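Local coordinates for 11S globulin subunit beta (Cucurbita maxima, PDB 2E9Q), which serves as a seed storage protein of pumpkin, an 11S globulin that is hexameric when mature and acts as a nutrient reservoir, at residues Arg28-Arg39 with Glu49-Cys60; Phe80-Phe88 with Phe160-Asn168. One frame throughout, in Å; residues are numbered along the deposited sequence.

Contact 1. Residues Arg28-Arg39 with Glu49-Cys60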
# COMPACT_ATOMS: atom_id res chain seq x y z
N ARG A 28 18.21 -8.38 4.10
CA ARG A 28 19.63 -8.74 4.08
C ARG A 28 20.17 -8.51 2.67
O ARG A 28 20.11 -9.39 1.82
CB ARG A 28 19.83 -10.21 4.47
CG ARG A 28 19.62 -10.50 5.94
CD ARG A 28 20.49 -11.68 6.40
NE ARG A 28 20.12 -12.94 5.76
CZ ARG A 28 20.69 -14.12 6.04
NH1 ARG A 28 21.66 -14.19 6.95
NH2 ARG A 28 20.29 -15.22 5.42
N LEU A 29 20.70 -7.31 2.45
CA LEU A 29 21.20 -6.92 1.14
C LEU A 29 22.69 -6.62 1.11
O LEU A 29 23.12 -5.70 0.43
CB LEU A 29 20.45 -5.69 0.67
CG LEU A 29 18.94 -5.75 0.78
CD1 LEU A 29 18.35 -4.39 0.46
CD2 LEU A 29 18.42 -6.83 -0.17
N GLU A 30 23.47 -7.40 1.85
CA GLU A 30 24.91 -7.17 1.89
C GLU A 30 25.68 -8.14 1.00
O GLU A 30 26.81 -7.86 0.63
CB GLU A 30 25.42 -7.27 3.33
CG GLU A 30 24.98 -6.10 4.19
CD GLU A 30 25.41 -6.24 5.65
OE1 GLU A 30 25.29 -5.24 6.41
OE2 GLU A 30 25.85 -7.34 6.04
N ASN A 31 25.06 -9.25 0.64
CA ASN A 31 25.73 -10.22 -0.22
C ASN A 31 24.83 -10.73 -1.36
O ASN A 31 24.29 -11.84 -1.29
CB ASN A 31 26.23 -11.40 0.61
CG ASN A 31 27.67 -11.78 0.29
OD1 ASN A 31 28.59 -10.97 0.46
ND2 ASN A 31 27.87 -13.01 -0.19
N LEU A 32 24.67 -9.93 -2.40
CA LEU A 32 23.84 -10.32 -3.53
C LEU A 32 24.52 -11.46 -4.27
O LEU A 32 25.75 -11.58 -4.25
CB LEU A 32 23.64 -9.14 -4.49
CG LEU A 32 23.16 -7.82 -3.89
CD1 LEU A 32 23.11 -6.75 -4.98
CD2 LEU A 32 21.79 -8.00 -3.23
N ARG A 33 23.74 -12.30 -4.93
CA ARG A 33 24.31 -13.41 -5.67
C ARG A 33 23.74 -13.55 -7.07
O ARG A 33 22.56 -13.24 -7.30
CB ARG A 33 24.09 -14.71 -4.89
CG ARG A 33 24.61 -14.63 -3.44
CD ARG A 33 24.35 -15.91 -2.65
NE ARG A 33 22.93 -16.26 -2.56
CZ ARG A 33 22.45 -17.30 -1.89
NH1 ARG A 33 21.14 -17.54 -1.87
NH2 ARG A 33 23.28 -18.09 -1.22
N ALA A 34 24.57 -13.98 -8.01
CA ALA A 34 24.12 -14.23 -9.37
C ALA A 34 23.48 -15.60 -9.19
O ALA A 34 24.19 -16.58 -9.02
CB ALA A 34 25.29 -14.30 -10.32
N GLN A 35 22.15 -15.66 -9.21
CA GLN A 35 21.43 -16.91 -8.98
C GLN A 35 21.01 -17.75 -10.18
O GLN A 35 20.60 -17.23 -11.22
CB GLN A 35 20.15 -16.63 -8.18
CG GLN A 35 20.31 -15.74 -6.97
CD GLN A 35 18.95 -15.30 -6.44
OE1 GLN A 35 18.10 -16.13 -6.11
NE2 GLN A 35 18.74 -13.98 -6.38
N ASP A 36 21.06 -19.06 -9.99
CA ASP A 36 20.64 -20.02 -10.99
C ASP A 36 19.39 -20.67 -10.42
O ASP A 36 19.15 -20.59 -9.22
CB ASP A 36 21.71 -21.09 -11.23
CG ASP A 36 22.73 -20.67 -12.28
OD1 ASP A 36 23.87 -20.33 -11.91
OD2 ASP A 36 22.38 -20.67 -13.48
N PRO A 37 18.57 -21.30 -11.28
CA PRO A 37 17.36 -21.94 -10.75
C PRO A 37 17.81 -22.95 -9.70
O PRO A 37 18.93 -23.44 -9.77
CB PRO A 37 16.76 -22.62 -11.97
CG PRO A 37 17.24 -21.80 -13.10
CD PRO A 37 18.68 -21.52 -12.73
N VAL A 38 16.96 -23.25 -8.74
CA VAL A 38 17.33 -24.20 -7.70
C VAL A 38 16.41 -25.42 -7.70
O VAL A 38 16.71 -26.42 -7.06
CB VAL A 38 17.27 -23.56 -6.29
CG1 VAL A 38 18.23 -22.40 -6.20
CG2 VAL A 38 15.85 -23.11 -5.97
N ARG A 39 15.30 -25.34 -8.42
CA ARG A 39 14.35 -26.43 -8.45
C ARG A 39 13.85 -26.67 -9.88
O ARG A 39 13.84 -25.77 -10.70
CB ARG A 39 13.19 -26.09 -7.51
CG ARG A 39 12.67 -27.28 -6.71
CD ARG A 39 11.80 -26.84 -5.53
NE ARG A 39 12.54 -26.11 -4.50
CZ ARG A 39 12.40 -24.81 -4.25
NH1 ARG A 39 13.12 -24.24 -3.29
NH2 ARG A 39 11.53 -24.08 -4.95
N GLU A 49 11.70 -24.57 -14.44
CA GLU A 49 12.75 -24.29 -13.49
C GLU A 49 12.33 -23.11 -12.62
O GLU A 49 11.73 -22.14 -13.12
CB GLU A 49 14.04 -23.97 -14.24
CG GLU A 49 14.59 -25.16 -15.05
CD GLU A 49 15.82 -24.78 -15.85
OE1 GLU A 49 15.67 -24.18 -16.94
OE2 GLU A 49 16.94 -25.07 -15.39
N VAL A 50 12.63 -23.19 -11.32
CA VAL A 50 12.26 -22.14 -10.37
C VAL A 50 13.44 -21.65 -9.55
O VAL A 50 14.25 -22.45 -9.06
CB VAL A 50 11.16 -22.63 -9.42
CG1 VAL A 50 10.71 -21.50 -8.52
CG2 VAL A 50 9.99 -23.18 -10.21
N TRP A 51 13.56 -20.33 -9.39
CA TRP A 51 14.64 -19.77 -8.60
C TRP A 51 14.26 -19.83 -7.12
O TRP A 51 13.12 -20.15 -6.78
CB TRP A 51 14.95 -18.33 -9.03
CG TRP A 51 15.92 -18.23 -10.17
CD1 TRP A 51 17.22 -17.80 -10.11
CD2 TRP A 51 15.67 -18.54 -11.55
NE1 TRP A 51 17.79 -17.80 -11.37
CE2 TRP A 51 16.86 -18.25 -12.27
CE3 TRP A 51 14.56 -19.02 -12.25
CZ2 TRP A 51 16.96 -18.44 -13.66
CZ3 TRP A 51 14.66 -19.20 -13.64
CH2 TRP A 51 15.86 -18.91 -14.32
N ASP A 52 15.22 -19.54 -6.25
CA ASP A 52 14.97 -19.62 -4.81
C ASP A 52 14.23 -18.42 -4.24
O ASP A 52 14.82 -17.38 -4.01
CB ASP A 52 16.29 -19.81 -4.06
CG ASP A 52 16.08 -20.00 -2.56
OD1 ASP A 52 15.01 -20.49 -2.15
OD2 ASP A 52 17.01 -19.68 -1.80
N GLN A 53 12.93 -18.59 -4.02
CA GLN A 53 12.10 -17.52 -3.48
C GLN A 53 12.66 -17.00 -2.15
O GLN A 53 12.58 -15.80 -1.87
CB GLN A 53 10.67 -18.03 -3.27
CG GLN A 53 10.61 -19.49 -2.85
CD GLN A 53 10.79 -20.44 -4.03
OE1 GLN A 53 9.84 -20.72 -4.77
NE2 GLN A 53 12.01 -20.92 -4.23
N ASP A 54 13.24 -17.88 -1.34
CA ASP A 54 13.80 -17.46 -0.06
C ASP A 54 15.19 -16.82 -0.16
O ASP A 54 15.82 -16.51 0.85
CB ASP A 54 13.82 -18.63 0.93
CG ASP A 54 12.44 -19.23 1.14
OD1 ASP A 54 11.48 -18.48 1.43
OD2 ASP A 54 12.31 -20.47 1.02
N ASN A 55 15.70 -16.65 -1.37
CA ASN A 55 16.99 -15.96 -1.53
C ASN A 55 16.78 -14.61 -0.81
O ASN A 55 15.69 -14.03 -0.90
CB ASN A 55 17.28 -15.73 -3.02
CG ASN A 55 18.21 -14.55 -3.26
OD1 ASN A 55 19.42 -14.71 -3.42
ND2 ASN A 55 17.65 -13.35 -3.27
N ASP A 56 17.79 -14.11 -0.10
CA ASP A 56 17.67 -12.83 0.62
C ASP A 56 17.19 -11.63 -0.22
O ASP A 56 16.24 -10.93 0.18
CB ASP A 56 19.00 -12.47 1.29
CG ASP A 56 19.35 -13.39 2.46
OD1 ASP A 56 20.53 -13.46 2.84
OD2 ASP A 56 18.43 -14.04 3.02
N GLU A 57 17.82 -11.37 -1.37
CA GLU A 57 17.41 -10.24 -2.22
C GLU A 57 15.96 -10.41 -2.65
O GLU A 57 15.16 -9.48 -2.56
CB GLU A 57 18.23 -10.14 -3.51
CG GLU A 57 19.71 -10.10 -3.39
CD GLU A 57 20.34 -11.46 -3.27
OE1 GLU A 57 20.33 -12.01 -2.14
OE2 GLU A 57 20.82 -11.99 -4.30
N PHE A 58 15.64 -11.59 -3.17
CA PHE A 58 14.30 -11.89 -3.65
C PHE A 58 13.24 -11.68 -2.58
O PHE A 58 12.21 -11.05 -2.83
CB PHE A 58 14.20 -13.33 -4.16
CG PHE A 58 14.73 -13.52 -5.55
CD1 PHE A 58 14.40 -14.66 -6.28
CD2 PHE A 58 15.56 -12.57 -6.14
CE1 PHE A 58 14.88 -14.85 -7.58
CE2 PHE A 58 16.05 -12.76 -7.44
CZ PHE A 58 15.71 -13.90 -8.15
N GLN A 59 13.51 -12.21 -1.40
CA GLN A 59 12.59 -12.10 -0.29
C GLN A 59 12.34 -10.64 0.05
O GLN A 59 11.22 -10.24 0.34
CB GLN A 59 13.16 -12.86 0.91
CG GLN A 59 12.13 -13.32 1.92
CD GLN A 59 12.77 -14.12 3.06
OE1 GLN A 59 12.10 -14.45 4.04
NE2 GLN A 59 14.05 -14.42 2.93
N CYS A 60 13.39 -9.82 0.00
CA CYS A 60 13.23 -8.41 0.31
C CYS A 60 12.25 -7.78 -0.66
O CYS A 60 11.29 -7.11 -0.27
CB CYS A 60 14.57 -7.70 0.21
SG CYS A 60 14.48 -5.93 0.61
O HOH W 1 16.12 -9.77 2.56
O HOH W 2 22.25 -13.43 -1.16
O HOH W 3 20.56 -11.73 -6.97
O HOH W 4 17.73 -19.32 -7.02

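Contact 2. Residues Phe80-Phe88 with Phe160-Asn168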
# COMPACT_ATOMS: atom_id res chain seq x y z
N PHE A 80 -4.09 -19.80 -12.84
CA PHE A 80 -4.02 -18.39 -12.44
C PHE A 80 -3.29 -18.31 -11.11
O PHE A 80 -3.30 -19.27 -10.35
CB PHE A 80 -5.43 -17.77 -12.31
CG PHE A 80 -6.37 -18.53 -11.42
CD1 PHE A 80 -7.09 -19.61 -11.91
CD2 PHE A 80 -6.57 -18.14 -10.10
CE1 PHE A 80 -8.00 -20.30 -11.10
CE2 PHE A 80 -7.47 -18.82 -9.28
CZ PHE A 80 -8.19 -19.90 -9.79
N SER A 81 -2.66 -17.17 -10.84
CA SER A 81 -1.93 -16.99 -9.60
C SER A 81 -2.29 -15.71 -8.85
O SER A 81 -2.86 -14.77 -9.43
CB SER A 81 -0.42 -17.04 -9.86
OG SER A 81 -0.05 -16.21 -10.94
N ASN A 82 -1.92 -15.68 -7.57
CA ASN A 82 -2.20 -14.55 -6.68
C ASN A 82 -1.32 -13.35 -6.92
O ASN A 82 -1.49 -12.32 -6.28
CB ASN A 82 -2.06 -15.00 -5.22
CG ASN A 82 -0.64 -15.44 -4.88
OD1 ASN A 82 0.07 -16.00 -5.71
ND2 ASN A 82 -0.24 -15.21 -3.63
N ALA A 83 -0.39 -13.46 -7.86
CA ALA A 83 0.52 -12.36 -8.15
C ALA A 83 0.57 -12.03 -9.63
O ALA A 83 0.40 -12.90 -10.48
CB ALA A 83 1.92 -12.71 -7.65
N PRO A 84 0.79 -10.74 -9.97
CA PRO A 84 0.86 -10.29 -11.36
C PRO A 84 2.17 -10.83 -11.96
O PRO A 84 3.17 -11.00 -11.24
CB PRO A 84 0.92 -8.77 -11.25
CG PRO A 84 0.46 -8.48 -9.85
CD PRO A 84 1.00 -9.61 -9.05
N LYS A 85 2.17 -11.06 -13.27
CA LYS A 85 3.35 -11.58 -13.93
C LYS A 85 3.67 -10.91 -15.25
O LYS A 85 2.79 -10.41 -15.97
CB LYS A 85 3.19 -13.08 -14.22
CG LYS A 85 3.14 -13.99 -13.01
CD LYS A 85 2.72 -15.39 -13.45
CE LYS A 85 2.69 -16.36 -12.28
NZ LYS A 85 2.45 -17.76 -12.74
N LEU A 86 4.95 -10.92 -15.57
CA LEU A 86 5.45 -10.42 -16.82
C LEU A 86 6.17 -11.66 -17.31
O LEU A 86 6.75 -12.41 -16.51
CB LEU A 86 6.43 -9.27 -16.59
CG LEU A 86 5.98 -7.88 -17.03
CD1 LEU A 86 4.47 -7.71 -16.99
CD2 LEU A 86 6.67 -6.89 -16.14
N ILE A 87 6.12 -11.89 -18.61
CA ILE A 87 6.76 -13.06 -19.19
C ILE A 87 7.52 -12.66 -20.42
O ILE A 87 6.93 -12.19 -21.40
CB ILE A 87 5.71 -14.10 -19.59
CG1 ILE A 87 4.99 -14.60 -18.34
CG2 ILE A 87 6.36 -15.23 -20.35
CD1 ILE A 87 3.95 -15.68 -18.59
N PHE A 88 8.84 -12.80 -20.38
CA PHE A 88 9.64 -12.46 -21.52
C PHE A 88 9.86 -13.71 -22.36
O PHE A 88 10.30 -14.73 -21.83
CB PHE A 88 10.99 -11.89 -21.10
CG PHE A 88 11.87 -11.52 -22.25
CD1 PHE A 88 11.58 -10.41 -23.03
CD2 PHE A 88 13.00 -12.27 -22.54
CE1 PHE A 88 12.41 -10.05 -24.10
CE2 PHE A 88 13.83 -11.93 -23.61
CZ PHE A 88 13.53 -10.80 -24.39
N PHE A 160 8.44 -13.54 -14.54
CA PHE A 160 8.70 -12.72 -13.37
C PHE A 160 7.38 -12.47 -12.64
O PHE A 160 6.41 -11.98 -13.21
CB PHE A 160 9.34 -11.41 -13.79
CG PHE A 160 9.48 -10.42 -12.68
CD1 PHE A 160 8.56 -9.38 -12.54
CD2 PHE A 160 10.55 -10.50 -11.79
CE1 PHE A 160 8.71 -8.42 -11.52
CE2 PHE A 160 10.71 -9.55 -10.77
CZ PHE A 160 9.79 -8.51 -10.64
N ALA A 161 7.36 -12.84 -11.36
CA ALA A 161 6.18 -12.68 -10.53
C ALA A 161 6.55 -11.86 -9.31
O ALA A 161 7.61 -12.07 -8.70
CB ALA A 161 5.65 -14.04 -10.10
N ASP A 162 5.68 -10.92 -8.96
CA ASP A 162 5.92 -10.06 -7.81
C ASP A 162 4.82 -10.25 -6.78
O ASP A 162 3.67 -9.85 -7.00
CB ASP A 162 5.98 -8.61 -8.29
CG ASP A 162 5.97 -7.61 -7.16
OD1 ASP A 162 6.58 -7.88 -6.09
OD2 ASP A 162 5.36 -6.54 -7.35
N THR A 163 5.20 -10.86 -5.66
CA THR A 163 4.28 -11.15 -4.56
C THR A 163 4.01 -9.96 -3.66
O THR A 163 3.02 -9.94 -2.94
CB THR A 163 4.80 -12.30 -3.69
OG1 THR A 163 6.06 -11.92 -3.12
CG2 THR A 163 5.01 -13.55 -4.54
N ARG A 164 4.89 -8.97 -3.67
CA ARG A 164 4.65 -7.80 -2.85
C ARG A 164 3.95 -6.79 -3.75
O ARG A 164 4.32 -5.63 -3.84
CB ARG A 164 5.96 -7.21 -2.33
CG ARG A 164 6.56 -7.99 -1.17
CD ARG A 164 7.72 -7.22 -0.54
NE ARG A 164 8.44 -8.04 0.42
CZ ARG A 164 7.94 -8.45 1.58
NH1 ARG A 164 8.68 -9.20 2.39
NH2 ARG A 164 6.71 -8.11 1.94
N ASN A 165 2.93 -7.28 -4.45
CA ASN A 165 2.18 -6.43 -5.35
C ASN A 165 0.84 -6.13 -4.72
O ASN A 165 0.22 -7.00 -4.10
CB ASN A 165 1.99 -7.14 -6.70
CG ASN A 165 1.34 -6.25 -7.74
OD1 ASN A 165 0.13 -6.03 -7.73
ND2 ASN A 165 2.15 -5.72 -8.64
N VAL A 166 0.39 -4.88 -4.87
CA VAL A 166 -0.88 -4.46 -4.32
C VAL A 166 -2.01 -5.47 -4.63
O VAL A 166 -2.89 -5.71 -3.79
CB VAL A 166 -1.27 -3.06 -4.88
CG1 VAL A 166 -1.47 -3.13 -6.38
CG2 VAL A 166 -2.53 -2.55 -4.19
N ALA A 167 -1.95 -6.09 -5.81
CA ALA A 167 -2.97 -7.06 -6.23
C ALA A 167 -3.02 -8.34 -5.38
O ALA A 167 -4.04 -9.02 -5.34
CB ALA A 167 -2.77 -7.42 -7.70
N ASN A 168 -1.93 -8.67 -4.70
CA ASN A 168 -1.91 -9.88 -3.87
C ASN A 168 -2.24 -9.53 -2.42
O ASN A 168 -1.48 -8.83 -1.76
CB ASN A 168 -0.54 -10.56 -3.98
CG ASN A 168 -0.34 -11.66 -2.95
OD1 ASN A 168 -1.29 -12.31 -2.52
ND2 ASN A 168 0.91 -11.88 -2.57

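Contact 1. Residues Arg28-Arg39 with Glu49-Cys60
A bend at chi2 (84°) folds the side chain of E57 over toward the backbone of 28-39, where its OE2 accepts from R33 N at 3.0 Å, the donor arriving from above the carboxylate plane. Waters extend the reach of this long acid: one joins E57 OE1 to N31 O, another ties E57 OE2 to R33 O and Q35 NE2, which helps to order a segment that has no regular structure. R28, bent at chi3 (-65°), brings its guanidinium to D56 at the start of helix 56-61, the two planes 64° apart. R28 NE forms a salt bridge with D56 OD1 at 3.0 Å, and R28 NH2 donates to the syn lone pair of D56 OD2 at 3.3 Å, this oxygen alone lying in the guanidinium plane; the acid's charge probably also suits the helix N-terminus. Farther along, 28-39 leads into the first hairpin of the N-terminal cupin domain through a classic beta bulge, V38 and R39 both facing V50. V50 O takes V38 N at 2.8 Å and R39 N at 3.1 Å. Just before the bulge P37, which has no N-H to satisfy, sets CG 3.4 Å from the centroid of the W51 six-membered ring, a CH-pi contact over the face. W51 NE1 donates to Q35 O at 2.9 Å; Q35 O lies in the indole plane, whereas NE1 approaches from above the carbonyl plane. The extended side chain of Q35 carries NE2 over one face of F58, toward the rim. L29 CD2 packs 4.0 Å from C60 CB, and C60 is held in turn by its disulfide to C27.

Contact 2. Residues Phe80-Phe88 with Phe160-Asn168
L86 and F160 form an antiparallel hydrogen-bonded pair, L86 N to F160 O 3.0 Å and F160 N to L86 O 2.8 Å; their apolar side chains lie buried on one sheet face, L86 against L136 and V138, F160 against V63 and M65. In the next, non-hydrogen-bonded pair, K85 lays CG 3.8 Å from A161 CB, the small alanine admitting the first methylenes of a lysine that then leads away. The ladder frays where D162 N bonds weakly to P84 O; P84, having no N-H to pair, suits the place just before strand 85-91. Turn 165-168 packs against its ring, P84 CG 4.0 Å from A167 CB and P84 CD 3.6 Å from N165 CB. With CG anti to the backbone N (chi1 -174°), N165 turns OD1 onto A167 N at 2.8 Å, an Asx turn, and ND2 bonds to V320 O. Replacing N165 with an alanine would probably leave A167 N and V320 O without their mates, and the turn free to shift. N168 ND2 donates to T163 O and D171 O; N82, held mainly by R175 N and Y173 O, adds a weak ND2 bond to N168 OD1, which also accepts from I170 N. Strands 85-91 and 155-162 are neighbours in the N-terminal cupin beta barrel.

In the fold
Contact 1 closes before contact 2 opens along the chain, and their centres lie about 17 Å apart within the N-terminal cupin domain. Both feed one antiparallel sheet: strand 46-50 of contact 1 is separated from strand 155-162 of contact 2 by strand 63-70, which W51 and F160 both touch at M65. They also meet directly, R164 NE lying 3.1 Å from C60 O in a probable, weak hydrogen bond. Each reaches beyond its subunit: L29 and C60 pack on I170 of the second subunit, and N82 packs on N382 of the third. Contact 1 further borders C-terminal cupin strands 365-372 and 376-379, so it sits where the two cupin domains of the chain meet, and both contacts lie at subunit interfaces.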